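Local coordinates for HD domain-containing protein (Aquifex aeolicus, PDB 2HEK) that binds GDP between neighbouring subunits and a zinc ion at a separate site, and may be a dGTPase, although its function is not firmly established, at residues K78-L83 and E132-I137; S25-R30 and K114-Y119; A40-P45 and R276-K281. One frame throughout, in Å; residues are numbered along the deposited sequence.

Contact 1 (K78-L83 and E132-I137)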
loop_
_atom_site.group_PDB
_atom_site.type_symbol
_atom_site.label_atom_id
_atom_site.label_comp_id
_atom_site.label_asym_id
_atom_site.label_seq_id
_atom_site.Cartn_x
_atom_site.Cartn_y
_atom_site.Cartn_z
ATOM N N LYS A 78 21.497 13.855 14.354
ATOM C CA LYS A 78 20.932 13.853 12.998
ATOM C C LYS A 78 22.057 14.040 12.013
ATOM O O LYS A 78 22.127 13.344 10.973
ATOM C CB LYS A 78 19.891 14.963 12.791
ATOM C CG LYS A 78 18.500 14.639 13.407
ATOM C CD LYS A 78 17.650 15.908 13.504
ATOM C CE LYS A 78 17.550 16.671 12.141
ATOM N NZ LYS A 78 16.758 17.966 12.300
ATOM N N LEU A 79 22.961 14.964 12.323
ATOM C CA LEU A 79 24.079 15.151 11.391
ATOM C C LEU A 79 25.006 13.954 11.407
ATOM O O LEU A 79 25.545 13.596 10.371
ATOM C CB LEU A 79 24.834 16.488 11.637
ATOM C CG LEU A 79 24.005 17.773 11.446
ATOM C CD1 LEU A 79 24.829 19.082 11.722
ATOM C CD2 LEU A 79 23.354 17.825 10.050
ATOM N N ALA A 80 25.215 13.321 12.573
ATOM C CA ALA A 80 26.019 12.098 12.599
ATOM C C ALA A 80 25.382 11.035 11.682
ATOM O O ALA A 80 26.094 10.292 10.988
ATOM C CB ALA A 80 26.141 11.563 14.057
ATOM N N GLY A 81 24.040 10.954 11.703
ATOM C CA GLY A 81 23.297 10.029 10.808
ATOM C C GLY A 81 23.542 10.412 9.352
ATOM O O GLY A 81 23.916 9.574 8.531
ATOM N N LEU A 82 23.349 11.684 9.025
ATOM C CA LEU A 82 23.584 12.185 7.662
ATOM C C LEU A 82 24.964 11.839 7.051
ATOM O O LEU A 82 25.058 11.478 5.856
ATOM C CB LEU A 82 23.341 13.702 7.643
ATOM C CG LEU A 82 23.322 14.382 6.262
ATOM C CD1 LEU A 82 22.062 13.959 5.430
ATOM C CD2 LEU A 82 23.401 15.936 6.402
ATOM N N LEU A 83 26.036 11.898 7.865
ATOM C CA LEU A 83 27.390 11.750 7.318
ATOM C C LEU A 83 27.938 10.341 7.465
ATOM O O LEU A 83 29.087 10.072 7.122
ATOM C CB LEU A 83 28.325 12.770 7.995
ATOM C CG LEU A 83 27.829 14.224 7.888
ATOM C CD1 LEU A 83 28.767 15.150 8.628
ATOM C CD2 LEU A 83 27.707 14.676 6.423
ATOM N N GLU A 132 34.487 16.133 17.217
ATOM C CA GLU A 132 35.109 14.844 17.570
ATOM C C GLU A 132 34.061 13.880 18.092
ATOM O O GLU A 132 34.187 12.698 17.864
ATOM C CB GLU A 132 36.229 14.982 18.615
ATOM C CG GLU A 132 37.351 15.936 18.218
ATOM C CD GLU A 132 38.141 15.465 17.003
ATOM O OE1 GLU A 132 38.399 14.242 16.848
ATOM O OE2 GLU A 132 38.515 16.324 16.178
ATOM N N ARG A 133 33.050 14.384 18.808
ATOM C CA ARG A 133 31.973 13.535 19.340
ATOM C C ARG A 133 31.084 12.997 18.207
ATOM O O ARG A 133 30.763 11.820 18.197
ATOM C CB ARG A 133 31.126 14.315 20.356
ATOM C CG ARG A 133 31.935 14.671 21.617
ATOM C CD ARG A 133 31.166 15.554 22.555
ATOM N NE ARG A 133 30.041 14.876 23.222
ATOM C CZ ARG A 133 28.751 15.175 23.064
ATOM N NH1 ARG A 133 28.367 16.109 22.200
ATOM N NH2 ARG A 133 27.831 14.512 23.766
ATOM N N LEU A 134 30.718 13.869 17.258
ATOM C CA LEU A 134 30.019 13.442 16.041
ATOM C C LEU A 134 30.745 12.285 15.341
ATOM O O LEU A 134 30.127 11.301 14.950
ATOM C CB LEU A 134 29.850 14.620 15.074
ATOM C CG LEU A 134 29.073 14.349 13.762
ATOM C CD1 LEU A 134 28.518 15.667 13.291
ATOM C CD2 LEU A 134 29.973 13.795 12.694
ATOM N N VAL A 135 32.051 12.408 15.172
ATOM C CA VAL A 135 32.844 11.335 14.548
ATOM C C VAL A 135 32.742 9.998 15.306
ATOM O O VAL A 135 32.493 8.958 14.713
ATOM C CB VAL A 135 34.319 11.745 14.381
ATOM C CG1 VAL A 135 35.171 10.510 14.021
ATOM C CG2 VAL A 135 34.437 12.834 13.316
ATOM N N ARG A 136 32.910 10.028 16.620
ATOM C CA ARG A 136 32.797 8.818 17.450
ATOM C C ARG A 136 31.406 8.208 17.375
ATOM O O ARG A 136 31.266 7.005 17.268
ATOM C CB ARG A 136 33.144 9.140 18.922
ATOM C CG ARG A 136 34.656 9.293 19.132
ATOM C CD ARG A 136 35.090 9.259 20.616
ATOM N NE ARG A 136 34.601 10.413 21.363
ATOM C CZ ARG A 136 35.244 11.590 21.398
ATOM N NH1 ARG A 136 36.357 11.773 20.710
ATOM N NH2 ARG A 136 34.760 12.581 22.086
ATOM N N ILE A 137 30.396 9.055 17.483
ATOM C CA ILE A 137 29.008 8.656 17.434
ATOM C C ILE A 137 28.727 7.955 16.094
ATOM O O ILE A 137 28.191 6.832 16.062
ATOM C CB ILE A 137 28.092 9.873 17.669
ATOM C CG1 ILE A 137 28.176 10.279 19.146
ATOM C CG2 ILE A 137 26.572 9.591 17.248
ATOM C CD1 ILE A 137 27.738 11.668 19.407
#
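A80 meets L134 and I137 where helix 74-82 passes helix 128-139, and these three residues form the tight part of the contact. The CB of A80 lies 3.8 Å from I137 CG2 and 4.1 Å from L134 CG. The backbone joins in as well, since A80 CA is 4.0 Å from L134 CG and the CA atoms of A80 and L134 are just 5.4 Å apart. The local axes come within 9.1 Å, at a signed angle of -57°, with the A80 methyl pointing across between them. With CG anti to its backbone N (chi1 -177°), L134 reaches across and divides its two branches: CD1 goes to L79 CB, at 4.1 Å, while CD2 heads for L83. I137 touches through its CG2 branch, which stands opposite the backbone N about the CA-CB bond.

Both helices belong to the all-helical HD domain, and helix 74-82 runs into the turn that carries D85, a zinc ligand whose side chain is about 8 Å from that of L83. Helix 145-155 closes over the same apolar patch, its I154 touching both A80 and I137.

Packing is looser at the L83 end, where CD1 comes no nearer to L134 CD2 than 4.5 Å. No hydrogen bond joins the two segments, yet A80 O is taken up by T138 OG1 just beyond the second one. On the partly exposed side of helix 128-139 the character changes to charge: R133 pairs with E73 and D130, and R136 with E147.

Contact 2 (S25-R30 and K114-Y119)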
loop_
_atom_site.group_PDB
_atom_site.type_symbol
_atom_site.label_atom_id
_atom_site.label_comp_id
_atom_site.label_asym_id
_atom_site.label_seq_id
_atom_site.Cartn_x
_atom_site.Cartn_y
_atom_site.Cartn_z
ATOM N N SER A 25 27.947 19.735 -0.483
ATOM C CA SER A 25 29.430 19.582 -0.640
ATOM C C SER A 25 29.774 18.436 -1.559
ATOM O O SER A 25 28.983 17.490 -1.712
ATOM C CB SER A 25 30.092 19.382 0.716
ATOM O OG SER A 25 29.758 18.109 1.238
ATOM N N PHE A 26 30.945 18.507 -2.193
ATOM C CA PHE A 26 31.398 17.467 -3.100
ATOM C C PHE A 26 31.499 16.059 -2.470
ATOM O O PHE A 26 31.118 15.090 -3.105
ATOM C CB PHE A 26 32.732 17.870 -3.763
ATOM C CG PHE A 26 33.402 16.759 -4.527
ATOM C CD1 PHE A 26 33.256 16.662 -5.914
ATOM C CD2 PHE A 26 34.202 15.828 -3.874
ATOM C CE1 PHE A 26 33.890 15.629 -6.635
ATOM C CE2 PHE A 26 34.827 14.783 -4.579
ATOM C CZ PHE A 26 34.671 14.682 -5.956
ATOM N N PRO A 27 32.054 15.922 -1.245
ATOM C CA PRO A 27 32.094 14.541 -0.694
ATOM C C PRO A 27 30.699 13.915 -0.452
ATOM O O PRO A 27 30.551 12.690 -0.535
ATOM C CB PRO A 27 32.830 14.714 0.635
ATOM C CG PRO A 27 33.648 16.009 0.445
ATOM C CD PRO A 27 32.713 16.889 -0.345
ATOM N N PHE A 28 29.695 14.734 -0.166
ATOM C CA PHE A 28 28.341 14.199 -0.038
ATOM C C PHE A 28 27.739 13.914 -1.420
ATOM O O PHE A 28 27.111 12.865 -1.633
ATOM C CB PHE A 28 27.431 15.094 0.816
ATOM C CG PHE A 28 26.156 14.417 1.247
ATOM C CD1 PHE A 28 26.078 13.776 2.490
ATOM C CD2 PHE A 28 25.034 14.416 0.430
ATOM C CE1 PHE A 28 24.914 13.116 2.886
ATOM C CE2 PHE A 28 23.834 13.787 0.841
ATOM C CZ PHE A 28 23.780 13.140 2.065
ATOM N N GLN A 29 27.965 14.803 -2.376
ATOM C CA GLN A 29 27.411 14.569 -3.726
ATOM C C GLN A 29 27.980 13.297 -4.384
ATOM O O GLN A 29 27.285 12.613 -5.135
ATOM C CB GLN A 29 27.606 15.798 -4.641
ATOM C CG GLN A 29 26.792 16.983 -4.213
ATOM C CD GLN A 29 25.306 16.845 -4.574
ATOM O OE1 GLN A 29 24.974 16.301 -5.615
ATOM N NE2 GLN A 29 24.430 17.349 -3.727
ATOM N N ARG A 30 29.235 12.967 -4.081
ATOM C CA ARG A 30 29.843 11.701 -4.488
ATOM C C ARG A 30 28.926 10.486 -4.215
ATOM O O ARG A 30 28.904 9.477 -4.971
ATOM C CB ARG A 30 31.172 11.518 -3.702
ATOM C CG ARG A 30 31.860 10.173 -3.943
ATOM C CD ARG A 30 33.152 9.981 -3.109
ATOM N NE ARG A 30 33.488 8.575 -3.185
ATOM C CZ ARG A 30 33.058 7.647 -2.321
ATOM N NH1 ARG A 30 32.351 7.977 -1.247
ATOM N NH2 ARG A 30 33.379 6.381 -2.514
ATOM N N LYS A 114 37.251 15.110 8.321
ATOM C CA LYS A 114 38.314 15.973 8.844
ATOM C C LYS A 114 39.183 16.629 7.777
ATOM O O LYS A 114 39.692 17.742 8.001
ATOM C CB LYS A 114 39.168 15.189 9.827
ATOM C CG LYS A 114 38.452 14.988 11.178
ATOM C CD LYS A 114 39.306 14.163 12.139
ATOM C CE LYS A 114 38.684 14.147 13.537
ATOM N NZ LYS A 114 39.493 13.310 14.505
ATOM N N GLU A 115 39.327 15.970 6.622
ATOM C CA GLU A 115 40.266 16.389 5.576
ATOM C C GLU A 115 39.637 17.057 4.339
ATOM O O GLU A 115 40.344 17.314 3.353
ATOM C CB GLU A 115 41.152 15.202 5.145
ATOM C CG GLU A 115 41.926 14.508 6.299
ATOM C CD GLU A 115 42.676 13.243 5.874
ATOM O OE1 GLU A 115 43.078 13.101 4.694
ATOM O OE2 GLU A 115 42.881 12.369 6.737
ATOM N N THR A 116 38.328 17.345 4.373
ATOM C CA THR A 116 37.669 18.010 3.243
ATOM C C THR A 116 36.889 19.219 3.743
ATOM O O THR A 116 36.886 19.492 4.954
ATOM C CB THR A 116 36.682 17.040 2.519
ATOM O OG1 THR A 116 35.620 16.705 3.416
ATOM C CG2 THR A 116 37.398 15.759 2.040
ATOM N N GLU A 117 36.182 19.916 2.844
ATOM C CA GLU A 117 35.303 21.036 3.221
ATOM C C GLU A 117 34.274 20.674 4.285
ATOM O O GLU A 117 33.753 21.560 4.948
ATOM C CB GLU A 117 34.597 21.652 1.987
ATOM C CG GLU A 117 33.859 20.634 1.090
ATOM C CD GLU A 117 33.061 21.273 -0.080
ATOM O OE1 GLU A 117 32.488 22.391 0.111
ATOM O OE2 GLU A 117 33.002 20.653 -1.186
ATOM N N ILE A 118 33.942 19.381 4.438
ATOM C CA ILE A 118 32.997 18.973 5.500
ATOM C C ILE A 118 33.416 19.569 6.854
ATOM O O ILE A 118 32.596 20.105 7.581
ATOM C CB ILE A 118 32.861 17.422 5.621
ATOM C CG1 ILE A 118 32.309 16.811 4.324
ATOM C CG2 ILE A 118 32.009 17.012 6.833
ATOM C CD1 ILE A 118 30.931 17.268 3.985
ATOM N N TYR A 119 34.698 19.494 7.195
ATOM C CA TYR A 119 35.124 20.026 8.507
ATOM C C TYR A 119 34.760 21.512 8.695
ATOM O O TYR A 119 34.138 21.926 9.714
ATOM C CB TYR A 119 36.638 19.816 8.701
ATOM C CG TYR A 119 37.003 20.018 10.159
ATOM C CD1 TYR A 119 36.674 19.048 11.122
ATOM C CD2 TYR A 119 37.630 21.189 10.582
ATOM C CE1 TYR A 119 36.988 19.226 12.483
ATOM C CE2 TYR A 119 37.957 21.389 11.945
ATOM C CZ TYR A 119 37.621 20.400 12.875
ATOM O OH TYR A 119 37.890 20.585 14.200
#
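The backbone of S25-P27 runs past that of T116-I118, with CA separations of 7.1 Å for S25 to I118 and 7.7 Å for P27 to T116. S25 is the N-cap of helix 26-29 and T116 that of helix 117-123. At the second start T116 OG1 receives a weak bond from I118 N, and it also pairs with V112 O of the preceding helix. The only hydrogen bond across the segments runs from F26 N to E117 OE2, 3.1 Å long and fairly straight at 162°. The N-H meets the oxygen from above the carboxylate plane, 50° out of it. E117 gets there with CG between its backbone N and carbonyl carbon (chi1 52°) and an extended chain beyond, which lays its CD 3.6 Å from S25 CB. Alongside, P27 CG rests 3.6 Å from T116 OG1 and 4.2 Å from I118 CG1. I118 turns CD1 toward S25, whose OG is bonded to L22 O. A carboxylate placed at the first turn of helix 26-29 probably interacts favourably with the helix dipole, linking the HD domain to the short helix whose Q29 binds guanine O6 of GDP.

Contact 3 (A40-P45 and R276-K281). With GDP (guanosine-5'-diphosphate), chain G.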
loop_
_atom_site.group_PDB
_atom_site.type_symbol
_atom_site.label_atom_id
_atom_site.label_comp_id
_atom_site.label_asym_id
_atom_site.label_seq_id
_atom_site.Cartn_x
_atom_site.Cartn_y
_atom_site.Cartn_z
ATOM N N ALA A 40 24.145 -5.630 -6.994
ATOM C CA ALA A 40 22.907 -6.369 -6.866
ATOM C C ALA A 40 21.934 -6.075 -8.019
ATOM O O ALA A 40 21.062 -6.888 -8.299
ATOM C CB ALA A 40 22.223 -6.063 -5.516
ATOM N N TYR A 41 22.072 -4.934 -8.698
ATOM C CA TYR A 41 21.103 -4.580 -9.758
ATOM C C TYR A 41 21.234 -5.544 -10.940
ATOM O O TYR A 41 20.341 -5.622 -11.793
ATOM C CB TYR A 41 21.289 -3.131 -10.226
ATOM C CG TYR A 41 22.585 -2.925 -11.000
ATOM C CD1 TYR A 41 22.591 -2.907 -12.384
ATOM C CD2 TYR A 41 23.798 -2.776 -10.351
ATOM C CE1 TYR A 41 23.770 -2.728 -13.108
ATOM C CE2 TYR A 41 24.979 -2.607 -11.061
ATOM C CZ TYR A 41 24.955 -2.597 -12.436
ATOM O OH TYR A 41 26.115 -2.416 -13.156
ATOM N N LEU A 42 22.332 -6.308 -10.966
ATOM C CA LEU A 42 22.515 -7.316 -12.017
ATOM C C LEU A 42 21.620 -8.541 -11.773
ATOM O O LEU A 42 21.484 -9.403 -12.648
ATOM C CB LEU A 42 23.983 -7.756 -12.101
ATOM C CG LEU A 42 24.936 -6.673 -12.628
ATOM C CD1 LEU A 42 26.393 -7.228 -12.607
ATOM C CD2 LEU A 42 24.559 -6.197 -14.056
ATOM N N VAL A 43 21.018 -8.615 -10.591
ATOM C CA VAL A 43 20.102 -9.704 -10.234
ATOM C C VAL A 43 18.685 -9.133 -9.941
ATOM O O VAL A 43 17.666 -9.697 -10.385
ATOM C CB VAL A 43 20.615 -10.450 -8.961
ATOM C CG1 VAL A 43 19.628 -11.542 -8.506
ATOM C CG2 VAL A 43 21.983 -11.055 -9.197
ATOM N N PHE A 44 18.637 -8.033 -9.188
ATOM C CA PHE A 44 17.371 -7.316 -8.832
ATOM C C PHE A 44 17.403 -6.001 -9.598
ATOM O O PHE A 44 18.025 -5.049 -9.136
ATOM C CB PHE A 44 17.296 -7.016 -7.311
ATOM C CG PHE A 44 17.163 -8.254 -6.473
ATOM C CD1 PHE A 44 18.305 -8.956 -6.027
ATOM C CD2 PHE A 44 15.886 -8.761 -6.159
ATOM C CE1 PHE A 44 18.167 -10.165 -5.287
ATOM C CE2 PHE A 44 15.754 -9.974 -5.405
ATOM C CZ PHE A 44 16.885 -10.641 -4.966
ATOM N N PRO A 45 16.824 -5.967 -10.816
ATOM C CA PRO A 45 17.135 -4.863 -11.742
ATOM C C PRO A 45 16.829 -3.457 -11.221
ATOM O O PRO A 45 17.533 -2.508 -11.580
ATOM C CB PRO A 45 16.271 -5.204 -12.984
ATOM C CG PRO A 45 16.218 -6.711 -12.952
ATOM C CD PRO A 45 15.986 -6.989 -11.475
ATOM N N ARG A 276 33.099 -12.086 -16.345
ATOM C CA ARG A 276 32.490 -12.735 -15.164
ATOM C C ARG A 276 31.451 -11.846 -14.487
ATOM O O ARG A 276 30.461 -12.334 -13.917
ATOM C CB ARG A 276 33.585 -13.071 -14.143
ATOM C CG ARG A 276 34.453 -14.246 -14.591
ATOM C CD ARG A 276 35.717 -14.391 -13.741
ATOM N NE ARG A 276 36.481 -15.568 -14.174
ATOM C CZ ARG A 276 37.493 -16.128 -13.516
ATOM N NH1 ARG A 276 37.899 -15.647 -12.349
ATOM N NH2 ARG A 276 38.101 -17.191 -14.039
ATOM N N ILE A 277 31.699 -10.539 -14.526
ATOM C CA ILE A 277 30.825 -9.595 -13.830
ATOM C C ILE A 277 29.729 -9.043 -14.744
ATOM O O ILE A 277 28.578 -8.988 -14.340
ATOM C CB ILE A 277 31.595 -8.427 -13.238
ATOM C CG1 ILE A 277 32.593 -8.916 -12.180
ATOM C CG2 ILE A 277 30.592 -7.401 -12.606
ATOM C CD1 ILE A 277 33.653 -7.891 -11.814
ATOM N N PHE A 278 30.099 -8.648 -15.967
ATOM C CA PHE A 278 29.183 -7.898 -16.833
ATOM C C PHE A 278 28.640 -8.634 -18.054
ATOM O O PHE A 278 27.669 -8.173 -18.666
ATOM C CB PHE A 278 29.829 -6.577 -17.245
ATOM C CG PHE A 278 29.912 -5.583 -16.131
ATOM C CD1 PHE A 278 31.137 -5.107 -15.705
ATOM C CD2 PHE A 278 28.747 -5.140 -15.479
ATOM C CE1 PHE A 278 31.221 -4.185 -14.675
ATOM C CE2 PHE A 278 28.816 -4.241 -14.447
ATOM C CZ PHE A 278 30.060 -3.749 -14.040
ATOM N N GLN A 279 29.221 -9.777 -18.402
ATOM C CA GLN A 279 28.733 -10.550 -19.549
ATOM C C GLN A 279 28.065 -11.863 -19.175
ATOM O O GLN A 279 28.076 -12.816 -19.942
ATOM C CB GLN A 279 29.881 -10.900 -20.485
ATOM C CG GLN A 279 30.423 -9.730 -21.306
ATOM C CD GLN A 279 31.319 -10.189 -22.443
ATOM O OE1 GLN A 279 31.526 -11.393 -22.636
ATOM N NE2 GLN A 279 31.943 -9.420 -23.313
ATOM N N ARG A 280 27.521 -11.952 -17.972
ATOM C CA ARG A 280 26.808 -13.133 -17.446
ATOM C C ARG A 280 27.607 -14.437 -17.507
ATOM O O ARG A 280 27.038 -15.499 -17.696
ATOM C CB ARG A 280 25.463 -13.277 -18.169
ATOM C CG ARG A 280 24.263 -13.527 -17.227
ATOM C CD ARG A 280 23.621 -12.263 -16.664
ATOM N NE ARG A 280 22.790 -12.523 -15.492
ATOM C CZ ARG A 280 22.576 -11.644 -14.519
ATOM N NH1 ARG A 280 23.132 -10.443 -14.577
ATOM N NH2 ARG A 280 21.805 -11.968 -13.492
ATOM N N LYS A 281 28.912 -14.342 -17.282
ATOM C CA LYS A 281 29.807 -15.505 -17.286
ATOM C C LYS A 281 30.338 -15.771 -15.867
ATOM O O LYS A 281 31.414 -16.342 -15.715
ATOM C CB LYS A 281 30.961 -15.303 -18.273
ATOM C CG LYS A 281 30.547 -15.139 -19.726
ATOM C CD LYS A 281 31.753 -15.173 -20.653
ATOM C CE LYS A 281 31.386 -14.859 -22.094
ATOM N NZ LYS A 281 32.479 -14.129 -22.794
HETATM P PB GDP G . 21.370 -18.463 -12.911
HETATM O O1B GDP G . 21.007 -18.817 -11.474
HETATM O O2B GDP G . 22.395 -19.442 -13.474
HETATM O O3B GDP G . 20.118 -18.511 -13.784
HETATM O O3A GDP G . 22.046 -16.993 -12.952
HETATM P PA GDP G . 21.687 -15.820 -13.998
HETATM O O1A GDP G . 20.987 -16.282 -15.247
HETATM O O2A GDP G . 22.949 -15.080 -14.362
HETATM O "O5'" GDP G . 20.739 -14.779 -13.196
HETATM C "C5'" GDP G . 19.931 -15.109 -12.075
HETATM C "C4'" GDP G . 18.825 -14.071 -11.845
HETATM O "O4'" GDP G . 19.136 -12.739 -12.299
HETATM C "C3'" GDP G . 17.542 -14.451 -12.535
HETATM O "O3'" GDP G . 16.528 -14.311 -11.497
HETATM C "C2'" GDP G . 17.333 -13.323 -13.501
HETATM O "O2'" GDP G . 15.941 -13.127 -13.561
HETATM C "C1'" GDP G . 17.977 -12.128 -12.851
HETATM N N9 GDP G . 18.502 -11.136 -13.815
HETATM C C8 GDP G . 18.535 -9.804 -13.644
HETATM N N7 GDP G . 19.132 -9.189 -14.686
HETATM C C5 GDP G . 19.486 -10.152 -15.552
HETATM C C6 GDP G . 20.139 -10.193 -16.874
HETATM O O6 GDP G . 20.496 -9.133 -17.368
HETATM N N1 GDP G . 20.386 -11.378 -17.461
HETATM C C2 GDP G . 20.004 -12.544 -16.898
HETATM N N2 GDP G . 20.271 -13.711 -17.575
HETATM N N3 GDP G . 19.381 -12.575 -15.673
HETATM C C4 GDP G . 19.105 -11.436 -14.983
#
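R280 clasps the carbonyl oxygen of L42 end-on, NH1 and NH2 each lying 2.7 Å from L42 O. Both bonds are bent, with N-H...O angles near 135°, as expected when two donors of one guanidinium converge on a single acceptor; both nitrogens come from the same face of the carbonyl plane. NH2 also gives a nearly straight bond (172°) to GDP O5', 3.0 Å away, while NE makes a weak one to O2A of the alpha phosphate. The guanine covers one face of the guanidinium, GDP C4 lying 3.1 Å above its plane and off toward the rim. A bend at chi2 brings R280 CD to 3.4 Å from GDP N1.

Behind this polar grip, L42 inserts CD1 against the end of helix 271-278, 3.3 Å from I277 O and also near I277 CG2 and F278 CD2. Y41 OH approaches the F278 ring at its edge, 3.5 Å from CE2, the two side chains lying roughly perpendicular; this hydroxyl is hydrogen-bonded to Y33 OH of the second subunit. The short 3-10 turn is itself tied by A40 O, which accepts from V43 N and F44 N. On the nucleotide side, P45 CG lies 3.9 Å from GDP C8.

H282 adds a further bond to the GDP, and K3, E4, D24, Q29 and R32 of the second subunit bind it too, making this an intersubunit nucleotide site built from the 40-45 loop, the end of helix 271-278 with the residues after it, and the second subunit's N-terminal residues.

Overall arrangement
Contacts 1 and 2 are neighbours, with centres 14 Å apart, and they touch through the K114-E132 salt bridge and the packing of L83 on I118. Their segments alternate along the chain in the order 25-30, 78-83, 114-119, 132-137, and helices 117-123 and 128-139 follow one another directly. Contact 3 lies 35 Å from contact 1, across the chain's centre, and 31 Å from contact 2, between centres, and its segments bracket both segments of contact 1 in sequence. Q29 and R280 of one chain contact different GDP molecules; at contact 3 R280 is joined by Q29 of the second subunit, so one chain supplies complementary halves to two intersubunit sites.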